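Local coordinates for SYE1 (Shewanella oneidensis, PDB 4AWT), which is an FMN-dependent yellow enzyme that probably uses reduced nicotinamide nucleotides to reduce carbon-carbon double bonds of its substrates, at residues I20-L25 and A46-A51; I85-V90 and C95-Q100. The protein carries 1 engineered substitution. All blocks are in the same frame, centred on the assembly; numbering follows the deposited sequence.

Overall arrangement
Contacts 1 and 2 follow one another along the chain within the first half of a single eight-stranded, all-parallel barrel, their centres about 10 Å apart. Contact 1 joins strand 20-22, the first of the barrel, to the loop between helix 39-46 and strand 53-60. Contact 2 packs helix 77-92 against strand 96-102, the third. Strand 53-60 lies between the first and third strands, and the backbone of Ala-49 and Ala-51 touches Cys-95, so the two contacts abut. They also meet at the flavin, where Pro-24 packs against the amide of Gln-100; Pro-24 and Leu-25 from contact 1 and Gln-100 from contact 2 all line the FMN pocket.

Contact 1: residues I20-L25 and A46-A51; sequences IVMPPL and AQRASA. Engineered in segment 20-25: Leu-25 (natural residue Met). With FMN (flavin mononucleotide), chain B.
Arg-48 lays its aliphatic stem against Met-22, while its guanidinium is held by main-chain carbonyls: NE by Phe-325, NH2 by Ile-326 and NH1 by Tyr-44. Farther along 20-25, past Met-22, lies the second flat group, the isoalloxazine of FMN. One of its faces carries both Pro-24, whose CB in one of its two conformers lies over N3 of the pyrimidine end, and the engineered Leu-25, whose CD2 sits 3.6 Å from C9 and C8 at the dimethylbenzene end. On that same side, the ribityl O2' donates to Pro-24 O at 2.7 Å, a hydrogen bond from sugar chain to main chain.

Against the loop, Met-22 does most of the packing. All three of its torsions are close to 180° (chi1 178°), which straightens the chain and carries the sulfur out to the arginine, which it crosses obliquely. SD lies 3.7 Å from Arg-48 CB, and the methyl CE is equally close, 3.7 Å, to Arg-48 CD. A long, unbranched, apolar side chain suits this place, and an arginine can offer it a hydrophobic stem while its charged head bonds three main-chain carbonyls. Closer to the strand, Ala-51 brings its CB to 3.9 Å from Ile-20 O and 4.4 Å from Met-22 CB; a methyl is small enough to lie against the strand backbone. The loop that presents it turns tightly, with Ala-51 N bonded to Arg-48 O at 3.1 Å in a type I turn.

No hydrogen bond crosses between 20-25 and 46-51. Strand 20-22 is instead paired through its backbone with strand 53-60 by Met-22 and with the last barrel strand, 318-320, by Val-21, while Phe-325 of helix 323-327 and the tyrosines Tyr-44 and Tyr-45 of helix 39-46 close around Met-22.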
loop_
_atom_site.group_PDB
_atom_site.type_symbol
_atom_site.label_atom_id
_atom_site.label_comp_id
_atom_site.label_asym_id
_atom_site.label_seq_id
_atom_site.Cartn_x
_atom_site.Cartn_y
_atom_site.Cartn_z
ATOM N N ILE A 20 5.787 14.428 -5.050
ATOM C CA ILE A 20 4.839 14.179 -3.969
ATOM C C ILE A 20 3.950 12.987 -4.339
ATOM O O ILE A 20 3.358 12.949 -5.416
ATOM C CB ILE A 20 3.994 15.435 -3.709
ATOM C CG1 ILE A 20 4.905 16.565 -3.244
ATOM C CG2 ILE A 20 2.862 15.139 -2.747
ATOM C CD1 ILE A 20 4.246 17.928 -3.303
ATOM N N VAL A 21 3.818 12.067 -3.380
ATOM C CA VAL A 21 2.963 10.914 -3.523
ATOM C C VAL A 21 1.807 10.999 -2.525
ATOM O O VAL A 21 1.986 11.314 -1.356
ATOM C CB VAL A 21 3.779 9.620 -3.299
ATOM C CG1 VAL A 21 2.903 8.389 -3.386
ATOM C CG2 VAL A 21 4.925 9.568 -4.294
ATOM N N MET A 22 0.603 10.661 -3.011
ATOM C CA MET A 22 -0.496 10.314 -2.136
ATOM C C MET A 22 -0.391 8.811 -1.918
ATOM O O MET A 22 -0.628 8.036 -2.857
ATOM C CB MET A 22 -1.849 10.673 -2.754
ATOM C CG MET A 22 -3.006 10.277 -1.866
ATOM S SD MET A 22 -4.563 10.681 -2.667
ATOM C CE MET A 22 -5.712 9.926 -1.524
ATOM N N PRO A 23 0.049 8.368 -0.752
ATOM C CA PRO A 23 0.263 6.933 -0.520
ATOM C C PRO A 23 -1.095 6.283 -0.292
ATOM O O PRO A 23 -2.110 6.953 -0.137
ATOM C CB PRO A 23 1.120 6.945 0.748
ATOM C CG PRO A 23 0.551 8.099 1.545
ATOM C CD PRO A 23 0.207 9.163 0.493
ATOM N N PRO A 24 -1.090 4.941 -0.232
ATOM C CA PRO A 24 -2.334 4.201 -0.010
ATOM C C PRO A 24 -2.976 4.581 1.305
ATOM O O PRO A 24 -2.342 4.559 2.355
ATOM C CB PRO A 24 -1.872 2.745 0.024
ATOM C CG PRO A 24 -0.713 2.738 -0.881
ATOM C CD PRO A 24 0.019 4.021 -0.477
ATOM N N LEU A 25 -4.299 4.865 1.265
ATOM C CA LEU A 25 -5.046 5.240 2.456
ATOM C C LEU A 25 -6.410 4.577 2.408
ATOM O O LEU A 25 -7.351 5.089 1.781
ATOM C CB LEU A 25 -5.199 6.767 2.572
ATOM C CG LEU A 25 -3.886 7.542 2.660
ATOM C CD1 LEU A 25 -4.104 8.976 2.188
ATOM C CD2 LEU A 25 -3.315 7.495 4.084
ATOM N N ALA A 46 -9.716 12.439 -7.378
ATOM C CA ALA A 46 -9.511 13.527 -8.330
ATOM C C ALA A 46 -9.193 14.840 -7.633
ATOM O O ALA A 46 -8.418 15.633 -8.158
ATOM C CB ALA A 46 -10.715 13.662 -9.228
ATOM N N GLN A 47 -9.771 15.058 -6.450
ATOM C CA GLN A 47 -9.452 16.242 -5.652
ATOM C C GLN A 47 -7.993 16.325 -5.277
ATOM O O GLN A 47 -7.515 17.411 -4.950
ATOM C CB GLN A 47 -10.273 16.251 -4.372
ATOM C CG GLN A 47 -11.742 16.611 -4.534
ATOM C CD GLN A 47 -12.510 16.565 -3.246
ATOM O OE1 GLN A 47 -13.677 17.141 -3.203
ATOM N NE2 GLN A 47 -12.056 16.007 -2.245
ATOM N N ARG A 48 -7.300 15.190 -5.253
ATOM C CA ARG A 48 -5.924 15.066 -4.771
ATOM C C ARG A 48 -4.925 14.853 -5.902
ATOM O O ARG A 48 -3.760 14.569 -5.667
ATOM C CB ARG A 48 -5.885 13.962 -3.699
ATOM C CG ARG A 48 -6.592 14.439 -2.442
ATOM C CD ARG A 48 -7.089 13.345 -1.493
ATOM N NE ARG A 48 -7.723 13.932 -0.329
ATOM C CZ ARG A 48 -8.883 14.554 -0.363
ATOM N NH1 ARG A 48 -9.645 14.501 -1.415
ATOM N NH2 ARG A 48 -9.294 15.255 0.701
ATOM N N ALA A 49 -5.377 15.048 -7.137
ATOM C CA ALA A 49 -4.591 14.720 -8.330
ATOM C C ALA A 49 -3.545 15.753 -8.664
ATOM O O ALA A 49 -2.869 15.598 -9.709
ATOM C CB ALA A 49 -5.549 14.428 -9.473
ATOM N N SER A 50 -3.294 16.747 -7.816
ATOM C CA SER A 50 -2.097 17.556 -7.944
ATOM C C SER A 50 -0.871 16.834 -7.392
ATOM O O SER A 50 0.241 17.307 -7.594
ATOM C CB SER A 50 -2.264 18.937 -7.320
ATOM O OG SER A 50 -2.416 18.847 -5.938
ATOM N N ALA A 51 -1.050 15.695 -6.697
ATOM C CA ALA A 51 0.074 14.835 -6.409
ATOM C C ALA A 51 0.786 14.467 -7.705
ATOM O O ALA A 51 0.177 14.368 -8.756
ATOM C CB ALA A 51 -0.432 13.565 -5.737
HETATM N N1 FMN B . -0.844 1.870 3.914
HETATM C C2 FMN B . -0.954 0.986 2.930
HETATM O O2 FMN B . 0.056 0.475 2.377
HETATM N N3 FMN B . -2.207 0.599 2.477
HETATM C C4 FMN B . -3.387 1.096 3.006
HETATM O O4 FMN B . -4.477 0.771 2.465
HETATM C C4A FMN B . -3.255 1.936 4.110
HETATM N N5 FMN B . -4.386 2.412 4.772
HETATM C C5A FMN B . -4.227 3.569 5.582
HETATM C C6 FMN B . -5.334 4.238 6.041
HETATM C C7 FMN B . -5.225 5.410 6.827
HETATM C C7M FMN B . -6.487 6.156 7.188
HETATM C C8 FMN B . -3.980 5.841 7.170
HETATM C C8M FMN B . -3.770 7.104 7.981
HETATM C C9 FMN B . -2.835 5.155 6.716
HETATM C C9A FMN B . -2.943 4.020 5.910
HETATM N N10 FMN B . -1.801 3.366 5.402
HETATM C C10 FMN B . -1.960 2.371 4.456
HETATM C "C1'" FMN B . -0.471 3.897 5.713
HETATM C "C2'" FMN B . -0.117 5.166 4.916
HETATM O "O2'" FMN B . 0.078 4.862 3.546
HETATM C "C3'" FMN B . 1.166 5.816 5.397
HETATM O "O3'" FMN B . 2.301 5.000 5.150
HETATM C "C4'" FMN B . 1.167 6.234 6.879
HETATM O "O4'" FMN B . -0.044 6.878 7.245
HETATM C "C5'" FMN B . 2.388 7.052 7.251
HETATM O "O5'" FMN B . 2.431 8.292 6.523
HETATM P P FMN B . 1.921 9.650 7.233
HETATM O O1P FMN B . 0.431 9.502 7.419
HETATM O O2P FMN B . 2.650 9.773 8.552
HETATM O O3P FMN B . 2.288 10.714 6.229
#

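Contact 2: residues I85-V90 and C95-Q100; sequences IVTEAV and CAIFAQ. With FMN (flavin mononucleotide), chain B.
The helical segment bearing Val-86, Thr-87 and Val-90 runs nearly antiparallel to strand 96-100, at 158° with the two axes 8.8 Å apart at their closest. Ile-97, its CG1 turned opposite the main-chain nitrogen (chi1 -177°), divides its two branches between the helix residues. CG2 approaches Thr-87 CG2 at 4.0 Å and Val-90 CG1 at 4.1 Å, whereas CD1 reaches Val-86 CG1 and Val-90 CG2, both at 4.2 Å. The side chains cross at about right angles, and beta-branched residues suit such a seam because each offers a methyl close to the backbone. Thr-87 combines two roles: its methyl joins the apolar layer while OG1 is hydrogen-bonded to Ala-173 O. Nearer the connecting turn, Val-90 CG1 lies 3.8 Å from Cys-95 CB, in one of the two conformers of that cysteine.

Further along the strand, an extended chain delivers the amide of Gln-100 to the flavin. It makes a two-bond, donor-and-acceptor match with the pyrimidine: FMN N3 donates to OE1 at 2.9 Å, and NE2 donates to FMN O2 at 2.8 Å, nearly straight at 168°. Glu-179 OE2 accepts a further bond from NE2, which helps to fix which way round the amide sits. With a leucine in its place, flavin N3 and O2 would probably both lose their partner here, and Glu-179 the N-H it accepts.

Helix outside, strand inside and cofactor at the strand's C-terminal end: this is the helix-to-second-strand half of a beta-alpha-beta crossover in a TIM barrel, the unit 53-60, 77-92 and 96-102, as in FMN-binding old yellow enzymes.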
loop_
_atom_site.group_PDB
_atom_site.type_symbol
_atom_site.label_atom_id
_atom_site.label_comp_id
_atom_site.label_asym_id
_atom_site.label_seq_id
_atom_site.Cartn_x
_atom_site.Cartn_y
_atom_site.Cartn_z
ATOM N N ILE A 85 -13.954 4.317 -13.131
ATOM C CA ILE A 85 -14.436 5.696 -12.988
ATOM C C ILE A 85 -13.426 6.511 -12.196
ATOM O O ILE A 85 -13.194 7.674 -12.513
ATOM C CB ILE A 85 -15.829 5.686 -12.370
ATOM C CG1 ILE A 85 -16.842 4.932 -13.234
ATOM C CG2 ILE A 85 -16.295 7.114 -12.090
ATOM C CD1 ILE A 85 -18.090 4.671 -12.434
ATOM N N VAL A 86 -12.803 5.915 -11.172
ATOM C CA VAL A 86 -11.741 6.605 -10.430
ATOM C C VAL A 86 -10.606 6.972 -11.345
ATOM O O VAL A 86 -10.120 8.125 -11.318
ATOM C CB VAL A 86 -11.271 5.743 -9.257
ATOM C CG1 VAL A 86 -10.056 6.398 -8.592
ATOM C CG2 VAL A 86 -12.358 5.487 -8.257
ATOM N N THR A 87 -10.069 6.030 -12.107
ATOM C CA THR A 87 -8.909 6.332 -12.917
ATOM C C THR A 87 -9.252 7.333 -14.003
ATOM O O THR A 87 -8.404 8.169 -14.326
ATOM C CB THR A 87 -8.209 5.080 -13.478
ATOM O OG1 THR A 87 -9.049 4.544 -14.509
ATOM C CG2 THR A 87 -7.878 4.070 -12.428
ATOM N N GLU A 88 -10.452 7.275 -14.575
ATOM C CA GLU A 88 -10.860 8.294 -15.534
ATOM C C GLU A 88 -10.841 9.682 -14.905
ATOM O O GLU A 88 -10.385 10.656 -15.510
ATOM C CB GLU A 88 -12.246 7.992 -16.122
ATOM C CG GLU A 88 -12.253 6.839 -17.084
ATOM C CD GLU A 88 -11.462 7.058 -18.331
ATOM O OE1 GLU A 88 -11.593 8.187 -18.904
ATOM O OE2 GLU A 88 -10.679 6.175 -18.735
ATOM N N ALA A 89 -11.380 9.775 -13.689
ATOM C CA ALA A 89 -11.437 11.074 -13.031
ATOM C C ALA A 89 -10.046 11.617 -12.748
ATOM O O ALA A 89 -9.743 12.794 -12.966
ATOM C CB ALA A 89 -12.250 10.955 -11.758
ATOM N N VAL A 90 -9.173 10.765 -12.239
ATOM C CA VAL A 90 -7.813 11.149 -11.931
ATOM C C VAL A 90 -7.027 11.537 -13.197
ATOM O O VAL A 90 -6.319 12.549 -13.229
ATOM C CB VAL A 90 -7.114 10.035 -11.146
ATOM C CG1 VAL A 90 -5.623 10.280 -11.025
ATOM C CG2 VAL A 90 -7.754 9.909 -9.769
ATOM N N CYS A 95 -2.647 13.142 -13.901
ATOM C CA CYS A 95 -2.046 12.567 -12.704
ATOM C C CYS A 95 -1.901 11.090 -13.060
ATOM O O CYS A 95 -2.618 10.585 -13.907
ATOM C CB CYS A 95 -2.819 12.752 -11.422
ATOM S SG CYS A 95 -2.072 12.143 -9.921
ATOM N N ALA A 96 -0.960 10.430 -12.463
ATOM C CA ALA A 96 -0.754 8.978 -12.572
ATOM C C ALA A 96 -1.302 8.305 -11.334
ATOM O O ALA A 96 -1.215 8.842 -10.237
ATOM C CB ALA A 96 0.726 8.656 -12.714
ATOM N N ILE A 97 -1.857 7.097 -11.519
ATOM C CA ILE A 97 -2.420 6.379 -10.393
ATOM C C ILE A 97 -2.096 4.887 -10.509
ATOM O O ILE A 97 -2.299 4.267 -11.560
ATOM C CB ILE A 97 -3.913 6.641 -10.252
ATOM C CG1 ILE A 97 -4.477 5.931 -9.012
ATOM C CG2 ILE A 97 -4.717 6.326 -11.499
ATOM C CD1 ILE A 97 -5.883 6.350 -8.606
ATOM N N PHE A 98 -1.579 4.343 -9.412
ATOM C CA PHE A 98 -1.284 2.917 -9.284
ATOM C C PHE A 98 -2.280 2.289 -8.328
ATOM O O PHE A 98 -2.691 2.926 -7.357
ATOM C CB PHE A 98 0.132 2.670 -8.779
ATOM C CG PHE A 98 1.242 2.715 -9.817
ATOM C CD1 PHE A 98 1.235 3.592 -10.893
ATOM C CD2 PHE A 98 2.328 1.853 -9.684
ATOM C CE1 PHE A 98 2.277 3.602 -11.807
ATOM C CE2 PHE A 98 3.369 1.869 -10.601
ATOM C CZ PHE A 98 3.352 2.743 -11.653
ATOM N N ALA A 99 -2.645 1.029 -8.567
ATOM C CA ALA A 99 -3.514 0.277 -7.686
ATOM C C ALA A 99 -2.686 -0.515 -6.684
ATOM O O ALA A 99 -1.828 -1.290 -7.102
ATOM C CB ALA A 99 -4.381 -0.710 -8.458
ATOM N N GLN A 100 -2.963 -0.380 -5.391
ATOM C CA GLN A 100 -2.248 -1.166 -4.389
ATOM C C GLN A 100 -2.933 -2.520 -4.212
ATOM O O GLN A 100 -3.984 -2.633 -3.612
ATOM C CB GLN A 100 -2.130 -0.466 -3.045
ATOM C CG GLN A 100 -1.223 -1.309 -2.153
ATOM C CD GLN A 100 -1.161 -0.850 -0.740
ATOM O OE1 GLN A 100 -2.180 -0.829 -0.023
ATOM N NE2 GLN A 100 0.036 -0.531 -0.267
HETATM N N1 FMN B . -0.844 1.870 3.914
HETATM C C2 FMN B . -0.954 0.986 2.930
HETATM O O2 FMN B . 0.056 0.475 2.377
HETATM N N3 FMN B . -2.207 0.599 2.477
HETATM C C4 FMN B . -3.387 1.096 3.006
HETATM O O4 FMN B . -4.477 0.771 2.465
HETATM C C4A FMN B . -3.255 1.936 4.110
HETATM N N5 FMN B . -4.386 2.412 4.772
HETATM C C5A FMN B . -4.227 3.569 5.582
HETATM C C6 FMN B . -5.334 4.238 6.041
HETATM C C7 FMN B . -5.225 5.410 6.827
HETATM C C7M FMN B . -6.487 6.156 7.188
HETATM C C8 FMN B . -3.980 5.841 7.170
HETATM C C8M FMN B . -3.770 7.104 7.981
HETATM C C9 FMN B . -2.835 5.155 6.716
HETATM C C9A FMN B . -2.943 4.020 5.910
HETATM N N10 FMN B . -1.801 3.366 5.402
HETATM C C10 FMN B . -1.960 2.371 4.456
HETATM C "C1'" FMN B . -0.471 3.897 5.713
HETATM C "C2'" FMN B . -0.117 5.166 4.916
HETATM O "O2'" FMN B . 0.078 4.862 3.546
HETATM C "C3'" FMN B . 1.166 5.816 5.397
HETATM O "O3'" FMN B . 2.301 5.000 5.150
HETATM C "C4'" FMN B . 1.167 6.234 6.879
HETATM O "O4'" FMN B . -0.044 6.878 7.245
HETATM C "C5'" FMN B . 2.388 7.052 7.251
HETATM O "O5'" FMN B . 2.431 8.292 6.523
HETATM P P FMN B . 1.921 9.650 7.233
HETATM O O1P FMN B . 0.431 9.502 7.419
HETATM O O2P FMN B . 2.650 9.773 8.552
HETATM O O3P FMN B . 2.288 10.714 6.229
#